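Local coordinates for nitrogenase molybdenum-iron protein beta chain (Clostridium pasteurianum, PDB 4WN9) that forms, with its alpha-chain partner, the molybdenum-iron component of nitrogenase, which reduces dinitrogen to ammonia, and binds an [8Fe-7S] cluster shared with that partner, at residues Pro181-Glu186 with Asn422-Tyr427; Ala28-Leu33 with Pro202-Val207; Ser57-Glu62 with Phe409-Met414. One frame throughout, in Å; residues are numbered along the deposited sequence.

Taken from the N terminus, the first-arriving segments are Ala-28-Leu-33 on helix 24-32 and Ser-57-Glu-62 at the end of helix 46-60, both belonging to the part of the fold built round the parallel sheet with strands 38-43 and 99-104. Pro-181-Glu-186, on helix 181-194, comes next. Interaction 2 closes its loop first, at Pro-202-Val-207, after strand 198-200 of the second parallel sheet; then interaction 3 closes at 409-414, after strand 406-408 of the third sheet, and last interaction 1 at Asn-422-Tyr-427. Every pair of loops crosses; none nests. All three contacts touch one bound proline, around which the three sheet regions meet.

Interaction 1 (Pro181-Glu186 with Asn422-Tyr427); sequences PADMRE and NPKVGY. With PRO (proline), chain K.
Asp-183, in the first turn of helix 181-194, sits beside the extended backbone of Pro-423 with their CA atoms 4.7 Å apart, where the chain leads into helix 426-448. The contact joins helix 181-194 of one parallel alpha/beta region to the approach to the long C-terminal helix, and its centre is a buried salt bridge next to a bound proline. Asp-183 does most of the work. Its CG stands anti to the carbonyl carbon (chi1 -64°), which carries the carboxylate across to the 422-427 backbone. There OD1 takes the backbone N-H of Lys-424 at 2.8 Å, nearly in line with its own C-O bond, and receives a weak second bond from Val-425 N. The other oxygen, OD2, presents its syn lone pair to Lys-424 NZ and also accepts from the backbone N of Gly-180. Both ends of the carboxylate are thus held, which fixes its rotation.

The apolar contacts lie around this polar core. Ala-182 CB presses on the peptide between Asn-422 and Pro-423, 3.4 Å from Asn-422 C. One turn on, Glu-186 CB meets Pro-423 CB at 3.9 Å, and its CG slides past Val-425 CG2 in the opposite sense; the carboxylate of Glu-186 then goes to Arg-189. Val-425 CG2 rests over the backbone of the helix, 3.6 Å from Asp-183 O. Asn-422 turns away from the helix, its ND2 bonded to Glu-435 of the second subunit.

Lys-424 runs out nearly straight, then bends at its last torsion (chi4 -63°). That bend sets NZ between two carboxylates, 2.7 Å from Asp-183 OD2 and 2.7 Å from OXT of the bound proline.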
loop_
_atom_site.group_PDB
_atom_site.type_symbol
_atom_site.label_atom_id
_atom_site.label_comp_id
_atom_site.label_asym_id
_atom_site.label_seq_id
_atom_site.Cartn_x
_atom_site.Cartn_y
_atom_site.Cartn_z
ATOM N N PRO B 181 6.871 11.474 -14.996
ATOM C CA PRO B 181 6.030 12.675 -15.163
ATOM C C PRO B 181 5.433 13.272 -13.876
ATOM O O PRO B 181 5.230 14.509 -13.795
ATOM C CB PRO B 181 4.902 12.197 -16.094
ATOM C CG PRO B 181 4.950 10.685 -16.059
ATOM C CD PRO B 181 6.399 10.343 -15.816
ATOM N N ALA B 182 5.111 12.430 -12.892
ATOM C CA ALA B 182 4.652 12.931 -11.589
ATOM C C ALA B 182 5.691 13.829 -10.900
ATOM O O ALA B 182 5.359 14.816 -10.201
ATOM C CB ALA B 182 4.284 11.766 -10.678
ATOM N N ASP B 183 6.945 13.453 -11.071
ATOM C CA ASP B 183 8.071 14.149 -10.495
ATOM C C ASP B 183 8.254 15.477 -11.212
ATOM O O ASP B 183 8.532 16.476 -10.581
ATOM C CB ASP B 183 9.354 13.305 -10.622
ATOM C CG ASP B 183 9.275 11.993 -9.833
ATOM O OD1 ASP B 183 8.710 11.990 -8.715
ATOM O OD2 ASP B 183 9.786 10.974 -10.339
ATOM N N MET B 184 8.059 15.471 -12.522
ATOM C CA MET B 184 8.131 16.690 -13.319
ATOM C C MET B 184 7.034 17.670 -12.894
ATOM O O MET B 184 7.339 18.829 -12.651
ATOM C CB MET B 184 8.061 16.356 -14.801
ATOM C CG MET B 184 9.343 15.751 -15.331
ATOM S SD MET B 184 9.078 14.534 -16.647
ATOM C CE MET B 184 10.776 14.208 -17.046
ATOM N N ARG B 185 5.795 17.193 -12.737
ATOM C CA ARG B 185 4.707 18.036 -12.271
ATOM C C ARG B 185 5.037 18.654 -10.925
ATOM O O ARG B 185 4.825 19.847 -10.722
ATOM C CB ARG B 185 3.402 17.249 -12.136
ATOM C CG ARG B 185 2.798 16.787 -13.432
ATOM C CD ARG B 185 1.581 15.931 -13.184
ATOM N NE ARG B 185 1.061 15.377 -14.433
ATOM C CZ ARG B 185 0.081 15.918 -15.136
ATOM N NH1 ARG B 185 -0.487 17.045 -14.728
ATOM N NH2 ARG B 185 -0.342 15.329 -16.239
ATOM N N GLU B 186 5.547 17.844 -9.997
ATOM C CA GLU B 186 5.833 18.316 -8.653
ATOM C C GLU B 186 6.969 19.361 -8.615
ATOM O O GLU B 186 6.909 20.330 -7.861
ATOM C CB GLU B 186 6.191 17.135 -7.738
ATOM C CG GLU B 186 6.731 17.534 -6.376
ATOM C CD GLU B 186 5.769 18.334 -5.533
ATOM O OE1 GLU B 186 4.582 18.502 -5.915
ATOM O OE2 GLU B 186 6.210 18.774 -4.445
ATOM N N ASN B 422 1.991 9.674 -8.763
ATOM C CA ASN B 422 2.540 10.045 -7.465
ATOM C C ASN B 422 4.007 10.392 -7.541
ATOM O O ASN B 422 4.803 9.589 -8.023
ATOM C CB ASN B 422 2.387 8.894 -6.460
ATOM C CG ASN B 422 0.938 8.607 -6.116
ATOM O OD1 ASN B 422 0.098 9.518 -6.067
ATOM N ND2 ASN B 422 0.637 7.331 -5.874
ATOM N N PRO B 423 4.381 11.572 -7.013
ATOM C CA PRO B 423 5.777 11.926 -7.044
ATOM C C PRO B 423 6.578 11.207 -5.956
ATOM O O PRO B 423 6.038 10.879 -4.891
ATOM C CB PRO B 423 5.745 13.431 -6.784
ATOM C CG PRO B 423 4.579 13.603 -5.853
ATOM C CD PRO B 423 3.565 12.581 -6.321
ATOM N N LYS B 424 7.857 10.976 -6.219
ATOM C CA LYS B 424 8.816 10.624 -5.171
ATOM C C LYS B 424 9.682 11.828 -4.781
ATOM O O LYS B 424 10.343 11.790 -3.766
ATOM C CB LYS B 424 9.738 9.494 -5.641
ATOM C CG LYS B 424 10.437 9.739 -6.966
ATOM C CD LYS B 424 11.300 8.549 -7.345
ATOM C CE LYS B 424 11.696 8.565 -8.810
ATOM N NZ LYS B 424 10.512 8.467 -9.687
ATOM N N VAL B 425 9.669 12.884 -5.587
ATOM C CA VAL B 425 10.476 14.060 -5.299
ATOM C C VAL B 425 9.743 15.077 -4.438
ATOM O O VAL B 425 8.517 15.069 -4.336
ATOM C CB VAL B 425 10.967 14.739 -6.588
ATOM C CG1 VAL B 425 11.815 13.774 -7.393
ATOM C CG2 VAL B 425 9.790 15.298 -7.400
ATOM N N GLY B 426 10.506 15.957 -3.810
ATOM C CA GLY B 426 9.930 17.050 -3.037
ATOM C C GLY B 426 9.571 16.642 -1.628
ATOM O O GLY B 426 9.768 15.492 -1.225
ATOM N N TYR B 427 9.069 17.590 -0.844
ATOM C CA TYR B 427 8.574 17.234 0.460
ATOM C C TYR B 427 7.334 16.342 0.332
ATOM O O TYR B 427 7.161 15.409 1.115
ATOM C CB TYR B 427 8.313 18.483 1.284
ATOM C CG TYR B 427 9.533 19.368 1.399
ATOM C CD1 TYR B 427 10.693 18.907 1.995
ATOM C CD2 TYR B 427 9.530 20.666 0.905
ATOM C CE1 TYR B 427 11.820 19.713 2.106
ATOM C CE2 TYR B 427 10.656 21.487 1.013
ATOM C CZ TYR B 427 11.782 21.018 1.621
ATOM O OH TYR B 427 12.895 21.826 1.716
HETATM N N PRO K . 9.566 6.705 -15.168
HETATM C CA PRO K . 10.641 6.734 -14.217
HETATM C C PRO K . 10.286 7.235 -12.826
HETATM O O PRO K . 9.130 7.211 -12.378
HETATM C CB PRO K . 11.665 7.613 -14.913
HETATM C CG PRO K . 11.410 7.403 -16.381
HETATM C CD PRO K . 10.110 6.691 -16.535
HETATM O OXT PRO K . 11.197 7.627 -12.123
#

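Interaction 2 (Ala28-Leu33 with Pro202-Val207); sequences AMYAAL and PDTSGV. With PRO (proline), chain K.
Tyr-30 and Thr-204 meet at about a right angle, and the threonine uses both branches. Its OG1 donates to Tyr-30 OH at 2.8 Å, while the methyl CG2 lies over the ring as a CH-pi contact, 3.9 Å from the centroid and 22° off the normal. With OG1 placed between the backbone N and carbonyl carbon (chi1 55°), hydroxyl and methyl can serve the same ring. The opposite face of the tyrosine carries CG of the bound proline, 3.6 Å from Tyr-30 CZ, so the ring is sandwiched between ligand and protein. The phenol oxygen is also bonded to Val-179 O, which leaves the ring held at its tip as well as over its faces.

Further along the chain, Pro-202 CB packs 3.3 Å from Ala-31 O, and its CG touches the Ala-31 methyl. Val-207 spreads both methyls against Leu-33 O, with CG1 at 3.3 Å.

Behind this first shell, Asp-203 shapes the loop. Its OD1 accepts from Ser-205 N in an Asx turn and from Ser-205 OG on the syn lone pair, while OD2 pairs with Lys-188. Met-184, from helix 181-194, covers Thr-204. Together these residues form a buried helix-to-loop junction between two parallel alpha/beta regions, with Tyr-30 as one wall of the proline pocket.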
loop_
_atom_site.group_PDB
_atom_site.type_symbol
_atom_site.label_atom_id
_atom_site.label_comp_id
_atom_site.label_asym_id
_atom_site.label_seq_id
_atom_site.Cartn_x
_atom_site.Cartn_y
_atom_site.Cartn_z
ATOM N N ALA B 28 16.486 7.771 -24.438
ATOM C CA ALA B 28 16.370 8.815 -25.446
ATOM C C ALA B 28 14.938 8.899 -25.958
ATOM O O ALA B 28 14.471 9.978 -26.238
ATOM C CB ALA B 28 17.312 8.537 -26.589
ATOM N N MET B 29 14.264 7.761 -26.117
ATOM C CA MET B 29 12.872 7.748 -26.536
ATOM C C MET B 29 11.993 8.471 -25.498
ATOM O O MET B 29 11.134 9.264 -25.857
ATOM C CB MET B 29 12.393 6.306 -26.750
ATOM C CG MET B 29 10.964 6.158 -27.237
ATOM S SD MET B 29 10.409 4.437 -27.461
ATOM C CE MET B 29 11.612 3.873 -28.658
ATOM N N TYR B 30 12.229 8.210 -24.216
ATOM C CA TYR B 30 11.533 8.906 -23.127
ATOM C C TYR B 30 11.765 10.448 -23.161
ATOM O O TYR B 30 10.826 11.227 -23.059
ATOM C CB TYR B 30 11.943 8.296 -21.780
ATOM C CG TYR B 30 11.243 8.890 -20.562
ATOM C CD1 TYR B 30 9.899 8.657 -20.320
ATOM C CD2 TYR B 30 11.928 9.718 -19.690
ATOM C CE1 TYR B 30 9.265 9.227 -19.243
ATOM C CE2 TYR B 30 11.312 10.278 -18.588
ATOM C CZ TYR B 30 9.969 10.048 -18.379
ATOM O OH TYR B 30 9.367 10.600 -17.278
ATOM N N ALA B 31 13.013 10.860 -23.304
ATOM C CA ALA B 31 13.405 12.292 -23.394
ATOM C C ALA B 31 12.702 12.952 -24.560
ATOM O O ALA B 31 12.099 14.003 -24.394
ATOM C CB ALA B 31 14.926 12.418 -23.521
ATOM N N ALA B 32 12.683 12.286 -25.718
ATOM C CA ALA B 32 11.992 12.815 -26.909
ATOM C C ALA B 32 10.487 12.989 -26.729
ATOM O O ALA B 32 9.894 13.899 -27.313
ATOM C CB ALA B 32 12.252 11.920 -28.107
ATOM N N LEU B 33 9.857 12.124 -25.936
ATOM C CA LEU B 33 8.431 12.246 -25.669
ATOM C C LEU B 33 8.148 13.389 -24.710
ATOM O O LEU B 33 6.992 13.777 -24.498
ATOM C CB LEU B 33 7.864 10.942 -25.105
ATOM C CG LEU B 33 7.659 9.851 -26.146
ATOM C CD1 LEU B 33 7.348 8.517 -25.480
ATOM C CD2 LEU B 33 6.544 10.275 -27.081
ATOM N N PRO B 202 13.577 17.715 -20.660
ATOM C CA PRO B 202 12.339 17.307 -21.280
ATOM C C PRO B 202 11.276 17.326 -20.232
ATOM O O PRO B 202 11.607 17.319 -19.063
ATOM C CB PRO B 202 12.603 15.859 -21.699
ATOM C CG PRO B 202 14.057 15.719 -21.747
ATOM C CD PRO B 202 14.609 16.677 -20.737
ATOM N N ASP B 203 10.018 17.377 -20.631
ATOM C CA ASP B 203 8.941 17.313 -19.686
ATOM C C ASP B 203 7.898 16.343 -20.237
ATOM O O ASP B 203 7.202 16.655 -21.204
ATOM C CB ASP B 203 8.378 18.728 -19.411
ATOM C CG ASP B 203 7.105 18.694 -18.613
ATOM O OD1 ASP B 203 6.830 17.658 -17.964
ATOM O OD2 ASP B 203 6.341 19.673 -18.670
ATOM N N THR B 204 7.791 15.151 -19.627
ATOM C CA THR B 204 6.818 14.143 -20.102
ATOM C C THR B 204 5.432 14.241 -19.480
ATOM O O THR B 204 4.520 13.471 -19.838
ATOM C CB THR B 204 7.307 12.693 -19.894
ATOM O OG1 THR B 204 7.650 12.468 -18.509
ATOM C CG2 THR B 204 8.482 12.408 -20.797
ATOM N N SER B 205 5.247 15.163 -18.546
ATOM C CA SER B 205 3.908 15.336 -17.965
ATOM C C SER B 205 2.955 15.786 -19.072
ATOM O O SER B 205 3.325 16.585 -19.938
ATOM C CB SER B 205 3.927 16.337 -16.796
ATOM O OG SER B 205 4.175 17.672 -17.237
ATOM N N GLY B 206 1.745 15.247 -19.037
ATOM C CA GLY B 206 0.749 15.454 -20.050
ATOM C C GLY B 206 1.034 14.669 -21.313
ATOM O O GLY B 206 0.374 14.876 -22.345
ATOM N N VAL B 207 2.011 13.767 -21.239
ATOM C CA VAL B 207 2.364 12.940 -22.376
ATOM C C VAL B 207 2.265 11.456 -22.024
ATOM O O VAL B 207 1.620 10.699 -22.735
ATOM C CB VAL B 207 3.790 13.206 -22.879
ATOM C CG1 VAL B 207 4.087 12.335 -24.076
ATOM C CG2 VAL B 207 4.009 14.677 -23.212
HETATM N N PRO K . 9.566 6.705 -15.168
HETATM C CA PRO K . 10.641 6.734 -14.217
HETATM C C PRO K . 10.286 7.235 -12.826
HETATM O O PRO K . 9.130 7.211 -12.378
HETATM C CB PRO K . 11.665 7.613 -14.913
HETATM C CG PRO K . 11.410 7.403 -16.381
HETATM C CD PRO K . 10.110 6.691 -16.535
HETATM O OXT PRO K . 11.197 7.627 -12.123
#

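Interaction 3 (Ser57-Glu62 with Phe409-Met414); sequences SRHFKE and FGFPIM. With FE (Fe (III) ion), chain M; PRO (proline), chain K.
His-59 reaches across to the backbone of Ile-413. With CG anti to the backbone N (chi1 173°), the ring lies along the 410-413 loop, and ND1 accepts the N-H of Ile-413 at 2.9 Å in a nearly straight bond, the donor 25° out of the ring plane. Accepting a backbone N-H, ND1 must carry its lone pair here. NE2 lies 3.6 Å from the N of the bound proline, which approaches the ring obliquely without a hydrogen bond.

Phe-411 meets the same ligand through CD1, 3.7 Å from the proline CD. Met-414 lays CG and SD against Arg-58 CB, each at 3.8 Å.

Lys-61 leaves the helix with positive phi, its chain folding at chi2 (-45°) back over the helix end. NZ donates to Arg-58 O on a lone pair, to Met-414 O from above the carbonyl plane, at 2.9 Å, and to Arg-458 O of the second subunit. Lys-61 O and Glu-62 OE2 bind the iron with two waters and with Asp-301 and Asp-305 of the second subunit. The last turn of helix 46-60 thus lines the proline pocket with His-59 and Phe-60, and the residues after it supply an iron site shared between two subunits.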
loop_
_atom_site.group_PDB
_atom_site.type_symbol
_atom_site.label_atom_id
_atom_site.label_comp_id
_atom_site.label_asym_id
_atom_site.label_seq_id
_atom_site.Cartn_x
_atom_site.Cartn_y
_atom_site.Cartn_z
ATOM N N SER B 57 5.105 1.492 -22.393
ATOM C CA SER B 57 3.663 1.199 -22.293
ATOM C C SER B 57 3.318 0.376 -21.077
ATOM O O SER B 57 2.301 0.626 -20.430
ATOM C CB SER B 57 3.128 0.521 -23.558
ATOM O OG SER B 57 2.949 1.498 -24.587
ATOM N N ARG B 58 4.161 -0.603 -20.760
ATOM C CA ARG B 58 3.966 -1.452 -19.581
ATOM C C ARG B 58 4.100 -0.713 -18.248
ATOM O O ARG B 58 3.407 -1.039 -17.276
ATOM C CB ARG B 58 4.961 -2.588 -19.618
ATOM C CG ARG B 58 4.671 -3.615 -20.697
ATOM C CD ARG B 58 5.770 -4.654 -20.768
ATOM N NE ARG B 58 5.347 -5.733 -21.648
ATOM C CZ ARG B 58 6.172 -6.565 -22.263
ATOM N NH1 ARG B 58 7.488 -6.457 -22.092
ATOM N NH2 ARG B 58 5.674 -7.489 -23.072
ATOM N N HIS B 59 4.963 0.299 -18.209
ATOM C CA HIS B 59 5.153 1.101 -17.000
ATOM C C HIS B 59 3.973 2.052 -16.783
ATOM O O HIS B 59 3.369 2.078 -15.704
ATOM C CB HIS B 59 6.498 1.855 -17.084
ATOM C CG HIS B 59 6.729 2.837 -15.970
ATOM N ND1 HIS B 59 7.576 2.582 -14.911
ATOM C CD2 HIS B 59 6.202 4.065 -15.738
ATOM C CE1 HIS B 59 7.563 3.604 -14.076
ATOM N NE2 HIS B 59 6.750 4.526 -14.565
ATOM N N PHE B 60 3.618 2.822 -17.816
ATOM C CA PHE B 60 2.653 3.881 -17.670
ATOM C C PHE B 60 1.194 3.483 -17.944
ATOM O O PHE B 60 0.279 4.211 -17.578
ATOM C CB PHE B 60 3.034 5.022 -18.598
ATOM C CG PHE B 60 4.236 5.764 -18.156
ATOM C CD1 PHE B 60 4.159 6.646 -17.103
ATOM C CD2 PHE B 60 5.445 5.563 -18.774
ATOM C CE1 PHE B 60 5.267 7.330 -16.678
ATOM C CE2 PHE B 60 6.555 6.258 -18.363
ATOM C CZ PHE B 60 6.459 7.131 -17.307
ATOM N N LYS B 61 0.991 2.338 -18.586
ATOM C CA LYS B 61 -0.305 1.947 -19.065
ATOM C C LYS B 61 -0.839 3.076 -19.977
ATOM O O LYS B 61 -1.941 3.581 -19.804
ATOM C CB LYS B 61 -1.268 1.646 -17.917
ATOM C CG LYS B 61 -0.783 0.701 -16.834
ATOM C CD LYS B 61 -0.089 -0.551 -17.353
ATOM C CE LYS B 61 0.038 -1.630 -16.264
ATOM N NZ LYS B 61 1.078 -2.638 -16.692
ATOM N N GLU B 62 -0.005 3.474 -20.935
ATOM C CA GLU B 62 -0.278 4.580 -21.842
ATOM C C GLU B 62 0.334 4.221 -23.178
ATOM O O GLU B 62 1.328 3.496 -23.247
ATOM C CB GLU B 62 0.367 5.889 -21.342
ATOM C CG GLU B 62 -0.357 6.606 -20.212
ATOM C CD GLU B 62 -1.703 7.145 -20.624
ATOM O OE1 GLU B 62 -1.709 8.156 -21.347
ATOM O OE2 GLU B 62 -2.741 6.587 -20.202
ATOM N N PHE B 409 9.827 1.372 -6.944
ATOM C CA PHE B 409 10.506 2.686 -7.060
ATOM C C PHE B 409 11.240 2.727 -8.382
ATOM O O PHE B 409 11.791 1.727 -8.821
ATOM C CB PHE B 409 11.478 2.835 -5.870
ATOM C CG PHE B 409 12.280 4.125 -5.855
ATOM C CD1 PHE B 409 13.500 4.207 -6.508
ATOM C CD2 PHE B 409 11.804 5.236 -5.191
ATOM C CE1 PHE B 409 14.246 5.389 -6.487
ATOM C CE2 PHE B 409 12.542 6.421 -5.149
ATOM C CZ PHE B 409 13.767 6.490 -5.798
ATOM N N GLY B 410 11.217 3.874 -9.053
ATOM C CA GLY B 410 12.036 4.067 -10.218
ATOM C C GLY B 410 11.456 3.412 -11.450
ATOM O O GLY B 410 10.239 3.406 -11.639
ATOM N N PHE B 411 12.328 2.830 -12.263
ATOM C CA PHE B 411 11.964 2.380 -13.607
ATOM C C PHE B 411 12.552 1.036 -13.957
ATOM O O PHE B 411 13.725 0.831 -13.758
ATOM C CB PHE B 411 12.432 3.446 -14.616
ATOM C CG PHE B 411 12.301 3.029 -16.044
ATOM C CD1 PHE B 411 11.097 3.141 -16.707
ATOM C CD2 PHE B 411 13.384 2.510 -16.724
ATOM C CE1 PHE B 411 10.996 2.759 -18.031
ATOM C CE2 PHE B 411 13.291 2.139 -18.045
ATOM C CZ PHE B 411 12.090 2.260 -18.703
ATOM N N PRO B 412 11.756 0.094 -14.479
ATOM C CA PRO B 412 10.310 0.268 -14.706
ATOM C C PRO B 412 9.449 -0.410 -13.634
ATOM O O PRO B 412 9.836 -1.435 -13.053
ATOM C CB PRO B 412 10.074 -0.415 -16.058
ATOM C CG PRO B 412 11.138 -1.438 -16.158
ATOM C CD PRO B 412 12.341 -0.904 -15.383
ATOM N N ILE B 413 8.281 0.166 -13.390
ATOM C CA ILE B 413 7.267 -0.425 -12.536
ATOM C C ILE B 413 6.126 -0.784 -13.486
ATOM O O ILE B 413 5.468 0.097 -14.026
ATOM C CB ILE B 413 6.779 0.567 -11.466
ATOM C CG1 ILE B 413 7.935 1.006 -10.561
ATOM C CG2 ILE B 413 5.673 -0.062 -10.644
ATOM C CD1 ILE B 413 7.600 2.114 -9.582
ATOM N N MET B 414 5.915 -2.079 -13.705
ATOM C CA MET B 414 5.031 -2.538 -14.762
ATOM C C MET B 414 3.843 -3.350 -14.251
ATOM O O MET B 414 3.071 -3.909 -15.055
ATOM C CB MET B 414 5.825 -3.409 -15.711
ATOM C CG MET B 414 6.929 -2.640 -16.388
ATOM S SD MET B 414 7.940 -3.599 -17.508
ATOM C CE MET B 414 8.772 -4.654 -16.339
HETATM FE FE FE M . -3.458 4.809 -19.170
HETATM N N PRO K . 9.566 6.705 -15.168
HETATM C CA PRO K . 10.641 6.734 -14.217
HETATM C C PRO K . 10.286 7.235 -12.826
HETATM O O PRO K . 9.130 7.211 -12.378
HETATM C CB PRO K . 11.665 7.613 -14.913
HETATM C CG PRO K . 11.410 7.403 -16.381
HETATM C CD PRO K . 10.110 6.691 -16.535
HETATM O OXT PRO K . 11.197 7.627 -12.123
HETATM O O HOH W 1 -2.224 5.420 -17.595
HETATM O O HOH W 2 -4.671 4.316 -20.790
#